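Local atomic coordinates of Tlr1174 protein (Synechococcus elongatus, PDB entry 2OZT), a protein that catalyses the metal-dependent dehydration of SHCHC to 2-succinylbenzoate, a step in the biosynthesis of phylloquinone. Residues A[4-9]-A[32-37]. Numbering follows the deposited sequence.
Sequences RWQWRI and YLRLED
Arg4, Gln6 and Arg8 pair with Glu36, Arg34 and Tyr32 through six backbone hydrogen bonds, two to each antiparallel hydrogen-bonded pair, and the segment axes approach to 4.7 Å, with their N-to-C directions 163° apart. The two non-hydrogen-bonded pairs between them, Trp5 with Leu35 and Trp7 with Leu33, bring CA-H groups onto the neighbouring carbonyls, as in Trp5 CA to Arg34 O at 3.2 Å. These last four side chains share the apolar face. Leu33 CD2 lies 3.8 Å from Trp7 CB and also touches the Trp5 ring obliquely at CZ3, so one methyl spans both tryptophans; Leu35 CD1 meets Trp5 CB. With Trp5 CG set between its backbone N and carbonyl carbon (chi1 65°), the indole can reach Phe91 edge-to-face and hydrogen-bond through NE1 to Pro69 O.

The other face carries the charged and amide side chains, beside Tyr32, which stacks on Tyr10. Gln6 and Arg34 run side by side, their amide and guanidinium planes 88° apart; Gln6 OE1 and Arg34 NH1 stay 3.9 Å from each other, and a water joins them. It donates to Gln6 OE1 (2.8 Å) and to Arg34 O, and accepts from Arg34 NH1, lying in the guanidinium plane at its edge. Arg34 NH1 also forms a salt bridge with Glu36 OE1 at 2.9 Å, on the anti side of the carboxylate, while NH2 pairs with Glu316 and the group makes a cation-pi contact with Trp319. A leucine in place of Arg34 would probably leave Glu36 and Glu316 without their positive mate and the water without its NH1 donor.

This first hairpin of the enolase-type N-terminal domain thus separates its chemistry by face: the indoles pack on helix 58-67, whereas water joins Gln6 to Arg34, whose charge ties its own strand to helix 312-320.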
loop_
_atom_site.group_PDB
_atom_site.type_symbol
_atom_site.label_atom_id
_atom_site.label_comp_id
_atom_site.label_asym_id
_atom_site.label_seq_id
_atom_site.Cartn_x
_atom_site.Cartn_y
_atom_site.Cartn_z
ATOM N N ARG A 4 -24.884 15.297 -7.033
ATOM C CA ARG A 4 -25.295 14.066 -7.706
ATOM C C ARG A 4 -24.057 13.206 -7.952
ATOM O O ARG A 4 -22.927 13.700 -7.976
ATOM C CB ARG A 4 -25.996 14.377 -9.028
ATOM C CG ARG A 4 -27.314 15.188 -8.855
ATOM C CD ARG A 4 -28.424 14.312 -8.281
ATOM N NE ARG A 4 -29.552 15.081 -7.754
ATOM C CZ ARG A 4 -30.446 14.610 -6.885
ATOM N NH1 ARG A 4 -30.356 13.363 -6.431
ATOM N NH2 ARG A 4 -31.438 15.387 -6.468
ATOM N N TRP A 5 -24.288 11.916 -8.166
ATOM C CA TRP A 5 -23.141 11.029 -8.421
ATOM C C TRP A 5 -23.541 9.800 -9.228
ATOM O O TRP A 5 -24.734 9.485 -9.393
ATOM C CB TRP A 5 -22.517 10.598 -7.090
ATOM C CG TRP A 5 -23.406 9.762 -6.246
ATOM C CD1 TRP A 5 -24.542 10.161 -5.569
ATOM C CD2 TRP A 5 -23.256 8.359 -5.964
ATOM N NE1 TRP A 5 -25.107 9.095 -4.917
ATOM C CE2 TRP A 5 -24.331 7.981 -5.124
ATOM C CE3 TRP A 5 -22.307 7.390 -6.335
ATOM C CZ2 TRP A 5 -24.504 6.685 -4.664
ATOM C CZ3 TRP A 5 -22.485 6.091 -5.871
ATOM C CH2 TRP A 5 -23.578 5.759 -5.046
ATOM N N GLN A 6 -22.514 9.117 -9.729
ATOM C CA GLN A 6 -22.669 7.871 -10.456
ATOM C C GLN A 6 -21.473 7.002 -10.084
ATOM O O GLN A 6 -20.425 7.502 -9.649
ATOM C CB GLN A 6 -22.618 8.106 -11.958
ATOM C CG GLN A 6 -23.711 9.016 -12.567
ATOM C CD GLN A 6 -23.356 9.356 -13.991
ATOM O OE1 GLN A 6 -22.541 10.253 -14.251
ATOM N NE2 GLN A 6 -23.919 8.612 -14.927
ATOM N N TRP A 7 -21.626 5.691 -10.309
ATOM C CA TRP A 7 -20.527 4.730 -10.104
ATOM C C TRP A 7 -20.517 3.751 -11.280
ATOM O O TRP A 7 -21.575 3.485 -11.899
ATOM C CB TRP A 7 -20.703 4.039 -8.758
ATOM C CG TRP A 7 -21.812 3.066 -8.701
ATOM C CD1 TRP A 7 -23.115 3.304 -8.314
ATOM C CD2 TRP A 7 -21.722 1.645 -8.958
ATOM N NE1 TRP A 7 -23.841 2.120 -8.363
ATOM C CE2 TRP A 7 -23.006 1.103 -8.774
ATOM C CE3 TRP A 7 -20.677 0.796 -9.359
ATOM C CZ2 TRP A 7 -23.279 -0.262 -8.973
ATOM C CZ3 TRP A 7 -20.950 -0.554 -9.570
ATOM C CH2 TRP A 7 -22.226 -1.067 -9.378
ATOM N N ARG A 8 -19.322 3.249 -11.615
ATOM C CA ARG A 8 -19.116 2.238 -12.646
ATOM C C ARG A 8 -18.112 1.232 -12.156
ATOM O O ARG A 8 -17.081 1.628 -11.618
ATOM C CB ARG A 8 -18.572 2.854 -13.934
ATOM C CG ARG A 8 -19.637 3.764 -14.597
ATOM C CD ARG A 8 -19.159 4.509 -15.859
ATOM N NE ARG A 8 -20.253 5.296 -16.475
ATOM C CZ ARG A 8 -20.145 6.015 -17.607
ATOM N NH1 ARG A 8 -19.002 6.062 -18.286
ATOM N NH2 ARG A 8 -21.199 6.693 -18.072
ATOM N N ILE A 9 -18.400 -0.049 -12.390
ATOM C CA ILE A 9 -17.406 -1.113 -12.164
ATOM C C ILE A 9 -16.343 -1.059 -13.238
ATOM O O ILE A 9 -16.613 -0.661 -14.374
ATOM C CB ILE A 9 -18.078 -2.478 -12.144
ATOM C CG1 ILE A 9 -17.189 -3.468 -11.376
ATOM C CG2 ILE A 9 -18.357 -2.985 -13.580
ATOM C CD1 ILE A 9 -17.860 -4.812 -11.053
ATOM N N TYR A 32 -15.267 3.021 -9.963
ATOM C CA TYR A 32 -15.012 4.480 -10.067
ATOM C C TYR A 32 -16.263 5.265 -9.739
ATOM O O TYR A 32 -17.359 4.906 -10.161
ATOM C CB TYR A 32 -14.562 4.871 -11.464
ATOM C CG TYR A 32 -13.255 4.249 -11.884
ATOM C CD1 TYR A 32 -12.151 4.284 -11.043
ATOM C CD2 TYR A 32 -13.117 3.625 -13.119
ATOM C CE1 TYR A 32 -10.968 3.713 -11.403
ATOM C CE2 TYR A 32 -11.900 3.048 -13.504
ATOM C CZ TYR A 32 -10.828 3.130 -12.640
ATOM O OH TYR A 32 -9.615 2.556 -13.003
ATOM N N LEU A 33 -16.067 6.345 -8.978
ATOM C CA LEU A 33 -17.148 7.263 -8.601
ATOM C C LEU A 33 -16.945 8.566 -9.340
ATOM O O LEU A 33 -15.835 9.056 -9.431
ATOM C CB LEU A 33 -17.070 7.631 -7.121
ATOM C CG LEU A 33 -17.166 6.449 -6.156
ATOM C CD1 LEU A 33 -16.903 6.894 -4.722
ATOM C CD2 LEU A 33 -18.482 5.721 -6.228
ATOM N N ARG A 34 -18.064 9.120 -9.832
ATOM C CA ARG A 34 -18.054 10.472 -10.448
ATOM C C ARG A 34 -19.117 11.322 -9.785
ATOM O O ARG A 34 -20.279 10.953 -9.826
ATOM C CB ARG A 34 -18.295 10.346 -11.940
ATOM C CG ARG A 34 -18.284 11.734 -12.672
ATOM C CD ARG A 34 -18.628 11.549 -14.131
ATOM N NE ARG A 34 -18.514 12.777 -14.960
ATOM C CZ ARG A 34 -19.454 13.715 -15.054
ATOM N NH1 ARG A 34 -20.575 13.665 -14.343
ATOM N NH2 ARG A 34 -19.225 14.766 -15.846
ATOM N N LEU A 35 -18.696 12.474 -9.222
ATOM C CA LEU A 35 -19.552 13.357 -8.421
ATOM C C LEU A 35 -19.680 14.655 -9.208
ATOM O O LEU A 35 -18.735 15.079 -9.822
ATOM C CB LEU A 35 -18.887 13.628 -7.071
ATOM C CG LEU A 35 -19.228 12.655 -5.945
ATOM C CD1 LEU A 35 -18.863 11.195 -6.309
ATOM C CD2 LEU A 35 -18.555 13.088 -4.637
ATOM N N GLU A 36 -20.880 15.238 -9.245
ATOM C CA GLU A 36 -21.021 16.514 -9.955
ATOM C C GLU A 36 -21.959 17.411 -9.182
ATOM O O GLU A 36 -23.040 16.991 -8.786
ATOM C CB GLU A 36 -21.522 16.273 -11.368
ATOM C CG GLU A 36 -21.615 17.583 -12.246
ATOM C CD GLU A 36 -21.996 17.332 -13.686
ATOM O OE1 GLU A 36 -21.922 16.188 -14.178
ATOM O OE2 GLU A 36 -22.381 18.311 -14.387
ATOM N N ASP A 37 -21.528 18.652 -8.959
ATOM C CA ASP A 37 -22.421 19.595 -8.274
ATOM C C ASP A 37 -23.319 20.346 -9.259
ATOM O O ASP A 37 -23.212 20.183 -10.487
ATOM C CB ASP A 37 -21.642 20.544 -7.331
ATOM C CG ASP A 37 -20.714 21.509 -8.058
ATOM O OD1 ASP A 37 -20.841 21.739 -9.289
ATOM O OD2 ASP A 37 -19.812 22.099 -7.406
HETATM O O HOH W 1 -21.710 11.995 -12.198
#